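Local structure of COPII coat assembly protein SEC16 (Saccharomyces cerevisiae, 3MZK) at residues 329-332 / 333-337; 354-357 / 358-361; 299-303 / 304-308. The protein helps initiate assembly of the COPII coat that forms transport vesicles at the endoplasmic reticulum, takes part in cargo selection, and is also involved in autophagy. All blocks are in the same frame, centred on the assembly; numbering follows the deposited sequence.

Contact 1: 329-332 / 333-337; sequences TFES and ILWDE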
ATOM      1  N   THR B 329       7.498  18.918 -37.619  1.00 37.29           N
ATOM      2  CA  THR B 329       8.406  19.994 -37.244  1.00 39.56           C
ATOM      3  C   THR B 329       9.789  19.455 -36.864  1.00 44.99           C
ATOM      4  O   THR B 329       9.905  18.365 -36.297  1.00 43.34           O
ATOM      5  CB  THR B 329       7.822  20.826 -36.087  1.00 40.67           C
ATOM      6  OG1 THR B 329       7.834  20.055 -34.877  1.00 56.09           O
ATOM      7  CG2 THR B 329       6.386  21.250 -36.403  1.00 34.82           C
ATOM      8  N   PHE B 330      10.835  20.217 -37.179  1.00 49.13           N
ATOM      9  CA  PHE B 330      12.192  19.828 -36.810  1.00 46.18           C
ATOM     10  C   PHE B 330      12.332  19.691 -35.290  1.00 55.71           C
ATOM     11  O   PHE B 330      12.958  18.744 -34.802  1.00 54.55           O
ATOM     12  CB  PHE B 330      13.223  20.813 -37.361  1.00 43.61           C
ATOM     13  CG  PHE B 330      13.264  20.874 -38.854  1.00 46.71           C
ATOM     14  CD1 PHE B 330      12.552  19.966 -39.619  1.00 67.15           C
ATOM     15  CD2 PHE B 330      14.019  21.841 -39.501  1.00 57.26           C
ATOM     16  CE1 PHE B 330      12.587  20.024 -41.008  1.00 58.35           C
ATOM     17  CE2 PHE B 330      14.062  21.904 -40.890  1.00 55.32           C
ATOM     18  CZ  PHE B 330      13.343  20.993 -41.640  1.00 53.23           C
ATOM     19  N   GLU B 331      11.744  20.631 -34.549  1.00 45.43           N
ATOM     20  CA  GLU B 331      11.743  20.556 -33.088  1.00 45.25           C
ATOM     21  C   GLU B 331      11.230  19.198 -32.626  1.00 46.63           C
ATOM     22  O   GLU B 331      11.853  18.536 -31.791  1.00 42.79           O
ATOM     23  CB  GLU B 331      10.894  21.672 -32.471  1.00 41.38           C
ATOM     24  CG  GLU B 331      11.412  23.080 -32.721  1.00 62.28           C
ATOM     25  CD  GLU B 331      11.324  23.487 -34.182  1.00 84.43           C
ATOM     26  OE1 GLU B 331      10.341  23.096 -34.852  1.00 59.72           O
ATOM     27  OE2 GLU B 331      12.243  24.195 -34.659  1.00106.34           O
ATOM     28  N   SER B 332      10.094  18.787 -33.184  1.00 34.17           N
ATOM     29  CA  SER B 332       9.489  17.502 -32.845  1.00 41.69           C
ATOM     30  C   SER B 332      10.429  16.332 -33.112  1.00 47.75           C
ATOM     31  O   SER B 332      10.533  15.416 -32.300  1.00 51.10           O
ATOM     32  CB  SER B 332       8.183  17.302 -33.614  1.00 47.42           C
ATOM     33  OG  SER B 332       7.583  16.065 -33.276  1.00 55.28           O
ATOM     34  N   ILE B 333      11.111  16.356 -34.253  1.00 39.02           N
ATOM     35  CA  ILE B 333      12.046  15.287 -34.577  1.00 45.94           C
ATOM     36  C   ILE B 333      13.099  15.151 -33.488  1.00 50.19           C
ATOM     37  O   ILE B 333      13.350  14.057 -32.984  1.00 49.33           O
ATOM     38  CB  ILE B 333      12.757  15.543 -35.912  1.00 46.24           C
ATOM     39  CG1 ILE B 333      11.747  15.572 -37.053  1.00 49.94           C
ATOM     40  CG2 ILE B 333      13.816  14.478 -36.171  1.00 34.54           C
ATOM     41  CD1 ILE B 333      12.377  15.882 -38.393  1.00 58.95           C
ATOM     42  N   LEU B 334      13.711  16.275 -33.133  1.00 49.48           N
ATOM     43  CA  LEU B 334      14.798  16.295 -32.166  1.00 47.98           C
ATOM     44  C   LEU B 334      14.296  16.055 -30.741  1.00 54.25           C
ATOM     45  O   LEU B 334      14.830  15.211 -30.019  1.00 62.23           O
ATOM     46  CB  LEU B 334      15.564  17.618 -32.260  1.00 44.54           C
ATOM     47  CG  LEU B 334      16.140  17.947 -33.642  1.00 45.88           C
ATOM     48  CD1 LEU B 334      16.784  19.316 -33.658  1.00 46.15           C
ATOM     49  CD2 LEU B 334      17.139  16.893 -34.090  1.00 48.74           C
ATOM     50  N   TRP B 335      13.269  16.795 -30.337  1.00 38.37           N
ATOM     51  CA  TRP B 335      12.672  16.585 -29.028  1.00 42.94           C
ATOM     52  C   TRP B 335      12.321  15.117 -28.831  1.00 52.85           C
ATOM     53  O   TRP B 335      12.702  14.514 -27.828  1.00 56.67           O
ATOM     54  CB  TRP B 335      11.425  17.442 -28.850  1.00 36.34           C
ATOM     55  CG  TRP B 335      11.728  18.885 -28.705  1.00 43.77           C
ATOM     56  CD1 TRP B 335      12.923  19.439 -28.356  1.00 41.24           C
ATOM     57  CD2 TRP B 335      10.825  19.975 -28.914  1.00 51.26           C
ATOM     58  NE1 TRP B 335      12.818  20.809 -28.327  1.00 43.45           N
ATOM     59  CE2 TRP B 335      11.539  21.163 -28.667  1.00 46.11           C
ATOM     60  CE3 TRP B 335       9.478  20.060 -29.287  1.00 49.56           C
ATOM     61  CZ2 TRP B 335      10.954  22.422 -28.777  1.00 44.61           C
ATOM     62  CZ3 TRP B 335       8.897  21.312 -29.395  1.00 42.09           C
ATOM     63  CH2 TRP B 335       9.634  22.475 -29.140  1.00 47.89           C
ATOM     64  N   ASP B 336      11.603  14.539 -29.791  1.00 40.15           N
ATOM     65  CA  ASP B 336      11.202  13.145 -29.682  1.00 42.01           C
ATOM     66  C   ASP B 336      12.383  12.204 -29.488  1.00 57.14           C
ATOM     67  O   ASP B 336      12.319  11.287 -28.669  1.00 65.99           O
ATOM     68  CB  ASP B 336      10.360  12.715 -30.879  1.00 45.03           C
ATOM     69  CG  ASP B 336       8.937  13.227 -30.798  1.00 59.36           C
ATOM     70  OD1 ASP B 336       8.511  13.586 -29.681  1.00 48.50           O
ATOM     71  OD2 ASP B 336       8.248  13.269 -31.842  1.00 57.50           O
ATOM     72  N   GLU B 337      13.469  12.430 -30.220  1.00 51.86           N
ATOM     73  CA  GLU B 337      14.631  11.553 -30.084  1.00 58.43           C
ATOM     74  C   GLU B 337      15.366  11.762 -28.761  1.00 52.11           C
ATOM     75  O   GLU B 337      15.854  10.808 -28.155  1.00 53.26           O
ATOM     76  CB  GLU B 337      15.594  11.698 -31.262  1.00 54.10           C
ATOM     77  CG  GLU B 337      16.760  10.733 -31.176  1.00 63.98           C
ATOM     78  CD  GLU B 337      17.520  10.609 -32.477  1.00 70.25           C
ATOM     79  OE1 GLU B 337      17.073  11.189 -33.489  1.00 61.93           O
ATOM     80  OE2 GLU B 337      18.564   9.923 -32.483  1.00 73.82           O
TER

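Contact 2: 354-357 / 358-361; sequences SILP and QKIY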
ATOM      1  N   SER B 354       6.684   3.916 -32.085  1.00 46.49           N
ATOM      2  CA  SER B 354       5.791   4.876 -32.721  1.00 54.34           C
ATOM      3  C   SER B 354       6.532   6.006 -33.435  1.00 56.72           C
ATOM      4  O   SER B 354       5.957   6.678 -34.289  1.00 60.19           O
ATOM      5  CB  SER B 354       4.804   5.454 -31.704  1.00 61.47           C
ATOM      6  OG  SER B 354       5.483   6.193 -30.709  1.00 78.71           O
ATOM      7  N   ILE B 355       7.800   6.215 -33.092  1.00 40.16           N
ATOM      8  CA  ILE B 355       8.558   7.310 -33.685  1.00 46.74           C
ATOM      9  C   ILE B 355       9.590   6.864 -34.725  1.00 55.92           C
ATOM     10  O   ILE B 355      10.285   7.698 -35.308  1.00 66.75           O
ATOM     11  CB  ILE B 355       9.257   8.192 -32.621  1.00 41.38           C
ATOM     12  CG1 ILE B 355      10.467   7.471 -32.029  1.00 42.52           C
ATOM     13  CG2 ILE B 355       8.276   8.612 -31.547  1.00 57.12           C
ATOM     14  CD1 ILE B 355      11.445   8.397 -31.362  1.00 38.52           C
ATOM     15  N   LEU B 356       9.693   5.562 -34.962  1.00 46.33           N
ATOM     16  CA  LEU B 356      10.594   5.061 -35.999  1.00 46.24           C
ATOM     17  C   LEU B 356      10.328   5.708 -37.361  1.00 52.11           C
ATOM     18  O   LEU B 356      11.261   6.122 -38.050  1.00 52.19           O
ATOM     19  CB  LEU B 356      10.528   3.536 -36.099  1.00 45.25           C
ATOM     20  CG  LEU B 356      11.334   2.798 -35.027  1.00 52.05           C
ATOM     21  CD1 LEU B 356      10.900   1.344 -34.898  1.00 47.38           C
ATOM     22  CD2 LEU B 356      12.819   2.899 -35.333  1.00 47.08           C
ATOM     23  N   PRO B 357       9.049   5.798 -37.759  1.00 49.69           N
ATOM     24  CA  PRO B 357       8.744   6.518 -38.995  1.00 47.76           C
ATOM     25  C   PRO B 357       9.346   7.917 -38.992  1.00 54.14           C
ATOM     26  O   PRO B 357       9.900   8.338 -40.004  1.00 56.03           O
ATOM     27  CB  PRO B 357       7.221   6.598 -38.970  1.00 39.21           C
ATOM     28  CG  PRO B 357       6.822   5.372 -38.249  1.00 32.43           C
ATOM     29  CD  PRO B 357       7.847   5.178 -37.182  1.00 36.03           C
ATOM     30  N   GLN B 358       9.252   8.619 -37.867  1.00 56.32           N
ATOM     31  CA  GLN B 358       9.763   9.983 -37.786  1.00 43.02           C
ATOM     32  C   GLN B 358      11.272  10.009 -37.965  1.00 51.18           C
ATOM     33  O   GLN B 358      11.808  10.945 -38.543  1.00 56.18           O
ATOM     34  CB  GLN B 358       9.374  10.640 -36.463  1.00 33.22           C
ATOM     35  CG  GLN B 358       9.629  12.139 -36.417  1.00 34.81           C
ATOM     36  CD  GLN B 358       9.259  12.757 -35.073  1.00 45.21           C
ATOM     37  OE1 GLN B 358       8.571  13.778 -35.012  1.00 45.14           O
ATOM     38  NE2 GLN B 358       9.725  12.143 -33.991  1.00 33.20           N
ATOM     39  N   LYS B 359      11.954   8.977 -37.474  1.00 45.36           N
ATOM     40  CA  LYS B 359      13.405   8.878 -37.623  1.00 43.68           C
ATOM     41  C   LYS B 359      13.815   8.703 -39.086  1.00 51.46           C
ATOM     42  O   LYS B 359      14.794   9.300 -39.542  1.00 39.71           O
ATOM     43  CB  LYS B 359      13.959   7.723 -36.792  1.00 42.49           C
ATOM     44  CG  LYS B 359      13.866   7.933 -35.296  1.00 54.54           C
ATOM     45  CD  LYS B 359      14.641   6.860 -34.558  1.00 53.21           C
ATOM     46  CE  LYS B 359      14.452   6.963 -33.063  1.00 60.36           C
ATOM     47  NZ  LYS B 359      15.082   5.803 -32.376  1.00 78.57           N
ATOM     48  N   ILE B 360      13.068   7.876 -39.813  1.00 46.70           N
ATOM     49  CA  ILE B 360      13.325   7.659 -41.232  1.00 33.72           C
ATOM     50  C   ILE B 360      13.074   8.955 -41.988  1.00 44.31           C
ATOM     51  O   ILE B 360      13.840   9.339 -42.873  1.00 54.57           O
ATOM     52  CB  ILE B 360      12.432   6.546 -41.803  1.00 43.19           C
ATOM     53  CG1 ILE B 360      12.666   5.234 -41.050  1.00 42.82           C
ATOM     54  CG2 ILE B 360      12.687   6.355 -43.293  1.00 44.10           C
ATOM     55  CD1 ILE B 360      11.806   4.098 -41.550  1.00 43.06           C
ATOM     56  N   TYR B 361      11.991   9.626 -41.623  1.00 41.92           N
ATOM     57  CA  TYR B 361      11.657  10.926 -42.185  1.00 44.27           C
ATOM     58  C   TYR B 361      12.768  11.929 -41.894  1.00 53.37           C
ATOM     59  O   TYR B 361      13.046  12.820 -42.699  1.00 49.14           O
ATOM     60  CB  TYR B 361      10.326  11.391 -41.602  1.00 36.77           C
ATOM     61  CG  TYR B 361      10.064  12.872 -41.666  1.00 34.49           C
ATOM     62  CD1 TYR B 361       9.933  13.525 -42.880  1.00 32.14           C
ATOM     63  CD2 TYR B 361       9.909  13.612 -40.502  1.00 41.03           C
ATOM     64  CE1 TYR B 361       9.670  14.881 -42.930  1.00 44.65           C
ATOM     65  CE2 TYR B 361       9.651  14.963 -40.543  1.00 34.51           C
ATOM     66  CZ  TYR B 361       9.530  15.590 -41.755  1.00 37.80           C
ATOM     67  OH  TYR B 361       9.269  16.933 -41.782  1.00 44.58           O
TER
HETATM   68  O   HOH W   1       6.897   8.335 -36.369  1.00 39.11           O

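Contact 3: 299-303 / 304-308; sequences TLFII and GNVPL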
ATOM      1  N   THR B 299       4.030  19.231 -22.664  1.00 54.05           N
ATOM      2  CA  THR B 299       4.843  19.617 -21.514  1.00 50.51           C
ATOM      3  C   THR B 299       4.469  18.754 -20.303  1.00 53.89           C
ATOM      4  O   THR B 299       5.335  18.137 -19.680  1.00 51.18           O
ATOM      5  CB  THR B 299       4.686  21.121 -21.186  1.00 52.63           C
ATOM      6  OG1 THR B 299       4.991  21.901 -22.347  1.00 64.97           O
ATOM      7  CG2 THR B 299       5.615  21.533 -20.066  1.00 46.63           C
ATOM      8  N   LEU B 300       3.177  18.687 -19.989  1.00 49.68           N
ATOM      9  CA  LEU B 300       2.717  17.878 -18.860  1.00 49.83           C
ATOM     10  C   LEU B 300       3.080  16.405 -19.015  1.00 43.21           C
ATOM     11  O   LEU B 300       3.513  15.772 -18.054  1.00 55.05           O
ATOM     12  CB  LEU B 300       1.210  18.035 -18.627  1.00 45.34           C
ATOM     13  CG  LEU B 300       0.691  19.475 -18.555  1.00 59.03           C
ATOM     14  CD1 LEU B 300      -0.670  19.527 -17.880  1.00 58.71           C
ATOM     15  CD2 LEU B 300       1.682  20.372 -17.830  1.00 41.01           C
ATOM     16  N   PHE B 301       2.915  15.866 -20.220  1.00 49.13           N
ATOM     17  CA  PHE B 301       3.220  14.458 -20.489  1.00 53.72           C
ATOM     18  C   PHE B 301       4.702  14.162 -20.291  1.00 53.43           C
ATOM     19  O   PHE B 301       5.070  13.107 -19.764  1.00 52.74           O
ATOM     20  CB  PHE B 301       2.794  14.062 -21.909  1.00 52.47           C
ATOM     21  CG  PHE B 301       1.309  14.084 -22.128  1.00 53.84           C
ATOM     22  CD1 PHE B 301       0.433  13.875 -21.073  1.00 50.92           C
ATOM     23  CD2 PHE B 301       0.786  14.324 -23.391  1.00 48.24           C
ATOM     24  CE1 PHE B 301      -0.943  13.895 -21.276  1.00 58.44           C
ATOM     25  CE2 PHE B 301      -0.592  14.347 -23.601  1.00 47.89           C
ATOM     26  CZ  PHE B 301      -1.457  14.131 -22.542  1.00 51.84           C
ATOM     27  N   ILE B 302       5.544  15.097 -20.724  1.00 37.49           N
ATOM     28  CA  ILE B 302       6.986  14.992 -20.531  1.00 48.38           C
ATOM     29  C   ILE B 302       7.349  14.941 -19.044  1.00 56.39           C
ATOM     30  O   ILE B 302       8.084  14.053 -18.597  1.00 48.12           O
ATOM     31  CB  ILE B 302       7.714  16.174 -21.187  1.00 58.42           C
ATOM     32  CG1 ILE B 302       7.605  16.076 -22.710  1.00 55.18           C
ATOM     33  CG2 ILE B 302       9.170  16.208 -20.764  1.00 51.47           C
ATOM     34  CD1 ILE B 302       7.933  17.367 -23.439  1.00 48.26           C
ATOM     35  N   ILE B 303       6.829  15.896 -18.280  1.00 55.37           N
ATOM     36  CA  ILE B 303       7.063  15.919 -16.842  1.00 47.59           C
ATOM     37  C   ILE B 303       6.588  14.620 -16.207  1.00 52.78           C
ATOM     38  O   ILE B 303       7.229  14.090 -15.303  1.00 50.32           O
ATOM     39  CB  ILE B 303       6.341  17.094 -16.171  1.00 38.87           C
ATOM     40  CG1 ILE B 303       6.837  18.421 -16.740  1.00 39.55           C
ATOM     41  CG2 ILE B 303       6.553  17.062 -14.671  1.00 45.31           C
ATOM     42  CD1 ILE B 303       6.036  19.611 -16.271  1.00 38.15           C
ATOM     43  N   GLY B 304       5.459  14.110 -16.689  1.00 53.98           N
ATOM     44  CA  GLY B 304       4.881  12.894 -16.150  1.00 49.14           C
ATOM     45  C   GLY B 304       5.572  11.642 -16.643  1.00 54.38           C
ATOM     46  O   GLY B 304       5.220  10.533 -16.249  1.00 64.53           O
ATOM     47  N   ASN B 305       6.569  11.824 -17.502  1.00 63.05           N
ATOM     48  CA  ASN B 305       7.265  10.706 -18.136  1.00 61.74           C
ATOM     49  C   ASN B 305       6.343   9.746 -18.877  1.00 61.07           C
ATOM     50  O   ASN B 305       6.567   8.536 -18.875  1.00 62.77           O
ATOM     51  CB  ASN B 305       8.115   9.938 -17.125  1.00 48.21           C
ATOM     52  CG  ASN B 305       9.548  10.412 -17.103  1.00 67.20           C
ATOM     53  OD1 ASN B 305       9.824  11.589 -17.326  1.00 73.85           O
ATOM     54  ND2 ASN B 305      10.475   9.494 -16.855  1.00 77.70           N
ATOM     55  N   VAL B 306       5.310  10.288 -19.512  1.00 45.89           N
ATOM     56  CA  VAL B 306       4.389   9.463 -20.278  1.00 46.37           C
ATOM     57  C   VAL B 306       5.071   8.959 -21.544  1.00 48.55           C
ATOM     58  O   VAL B 306       5.722   9.722 -22.251  1.00 48.32           O
ATOM     59  CB  VAL B 306       3.123  10.244 -20.656  1.00 48.45           C
ATOM     60  CG1 VAL B 306       2.266   9.431 -21.612  1.00 44.74           C
ATOM     61  CG2 VAL B 306       2.343  10.632 -19.406  1.00 29.32           C
ATOM     62  N   PRO B 307       4.928   7.664 -21.835  1.00 63.65           N
ATOM     63  CA  PRO B 307       5.584   7.094 -23.021  1.00 57.91           C
ATOM     64  C   PRO B 307       5.003   7.618 -24.341  1.00 59.27           C
ATOM     65  O   PRO B 307       3.800   7.883 -24.432  1.00 59.41           O
ATOM     66  CB  PRO B 307       5.307   5.587 -22.890  1.00 45.57           C
ATOM     67  CG  PRO B 307       4.838   5.379 -21.475  1.00 56.91           C
ATOM     68  CD  PRO B 307       4.186   6.655 -21.061  1.00 57.20           C
ATOM     69  N   LEU B 308       5.862   7.768 -25.348  1.00 52.78           N
ATOM     70  CA  LEU B 308       5.420   8.069 -26.706  1.00 43.52           C
ATOM     71  C   LEU B 308       4.939   6.788 -27.378  1.00 46.03           C
ATOM     72  O   LEU B 308       5.701   5.833 -27.512  1.00 58.48           O
ATOM     73  CB  LEU B 308       6.558   8.685 -27.525  1.00 44.41           C
ATOM     74  CG  LEU B 308       6.937  10.146 -27.245  1.00 53.45           C
ATOM     75  CD1 LEU B 308       8.062  10.606 -28.157  1.00 39.11           C
ATOM     76  CD2 LEU B 308       5.732  11.065 -27.401  1.00 57.81           C
TER

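Contact 1: 329-332 / 333-337
The amide of W335 bonds back to the carbonyl of E331, N to O 2.7 Å. D336 N makes the next such bond to S332 O at 2.9 Å. T329 sits at the N-cap of helix 330-344: its OG1 accepts from S332 N at 3.1 Å and also pairs with N326 O, while its carbonyl takes the amide of I333. The side chains of S332 and D336 lie one turn apart and share a partner in the next helix. Q358 gives its NE2 to D336 OD2 and bonds to S332 OG through OE1, so one amide holds both groups, and the carboxylate partner at NE2 argues for this orientation of the amide; D336 OD1 goes to I324 N.

The flat packing belongs to W335. E331 lies alongside it, pointing the same way, and its CB sits 3.5 Å from the centroid of the six-membered ring, 7° off the normal, a CH-pi contact over the face. E331 CG leans back beside its own backbone N (chi1 -64°), and a bend at chi2 leads the carboxylate away from the indole. F330 and I333 add an apolar touch, CD1 to CD1 4.3 Å.

A basic side chain from the chain of another protein makes a cation-pi contact with F330. Around this first turn, F330 and I333 pack on helix 356-368, E331 and L334 on helix 61-65, and W335 on helix 101-111, where W103 meets it edge-to-face.

Contact 2: 354-357 / 358-361
I355 and K359 form the close-packed side of this helix start. Their side chains cross obliquely, and the tip of the isoleucine, CD1, rests on K359 CE at 3.7 Å. The torsion of I355 and the extended lysine set this up: I355 CG1 stands between its backbone N and carbonyl carbon (chi1 74°), while the lysine runs straight beyond CG, so its methylenes pass the isoleucine before the ammonium arrives at E340, its salt-bridge partner in helix 330-344. L356 is the weaker neighbour of this packing, its CD2 4.4 Å from K359 CD. The backbones of I355 and K359 are joined as well, K359 N to I355 O at 3.0 Å. One residue further on, I360 N bonds to L356 O, and Y361 N follows with P357 O at 2.9 Å. P357 is well placed in the first turn, where its lack of an amide hydrogen need not break a helical bond.

On the S354 side the contact is made instead through one water, which donates to S354 O at 2.8 Å and accepts from Q358 N, also at 2.8 Å, linking the 3-10 segment to the helix. Q358 swings its CG away from its backbone N (chi1 -169°) and extends toward S332 and D336, so that its amide end lies beyond the water.

P357 and I360 also meet apolar side chains of another protein's chain. L356 and I360 pack against helices 372-387 and 394-409, both touching L382 and L399, and K359 joins them on L382. I355, Q358 and Y361 touch helix 330-344 instead, and Y361 OH bonds to N328 O just before it.

Contact 3: 299-303 / 304-308
The F301 ring and V306 meet obliquely where helix 294-303 ends, with ring atom CD1 4.1 Å from V306 CG2. The two side chains cross, and their CB atoms come to 4.0 Å. F301 keeps its CG beside the backbone N (chi1 -67°), which sends the ring on to F321; those two rings meet with their planes about 50° apart. The other flat group is the N305 amide: its side chain leaves the backbone pointing away from the helix, and OD1 accepts a hydrogen bond from K109 NZ.

Between these groups the backbone makes a Schellman motif. V306 N bonds to F301 O at 2.8 Å, a nearly straight bond of 167°. N305 N reaches I302 O at 2.9 Å, but from above the carbonyl plane rather than along a lone pair. G304 N still makes an ordinary helical bond, to L300 O at 2.9 Å. N305 takes positive phi (55°), the left-handed conformation that turns the chain out of the helix and that asparagine tolerates comparatively well.

The chemistry is that of a classic helix C-cap. Two nested backbone bonds give the F301 and I302 carbonyls partners, and the apolar F301-V306 contact closes over them, as this motif usually has it. The lysine charge held at N305 lies near the helix's C-terminal end, where it would probably be favourable.

Overall arrangement
Each contact is local, lying within one unbroken run of chain, so none closes a long loop; the three come in series, neither nested nor crossed. Contact 3 comes first, ending helix 294-303 and sending the chain into the loop before helix 330-344. Contact 1 then starts that helix, and contact 2 starts the following one, 356-368. Contacts 1 and 2 are joined most closely, their centres about 10 Å apart, with polar pairs and I333-Y361 packing between neighbouring helices. L308 brings contact 3 in, packing on both D336 and I355. All three belong to the Sec23-binding domain of this mostly helical piece of Sec16.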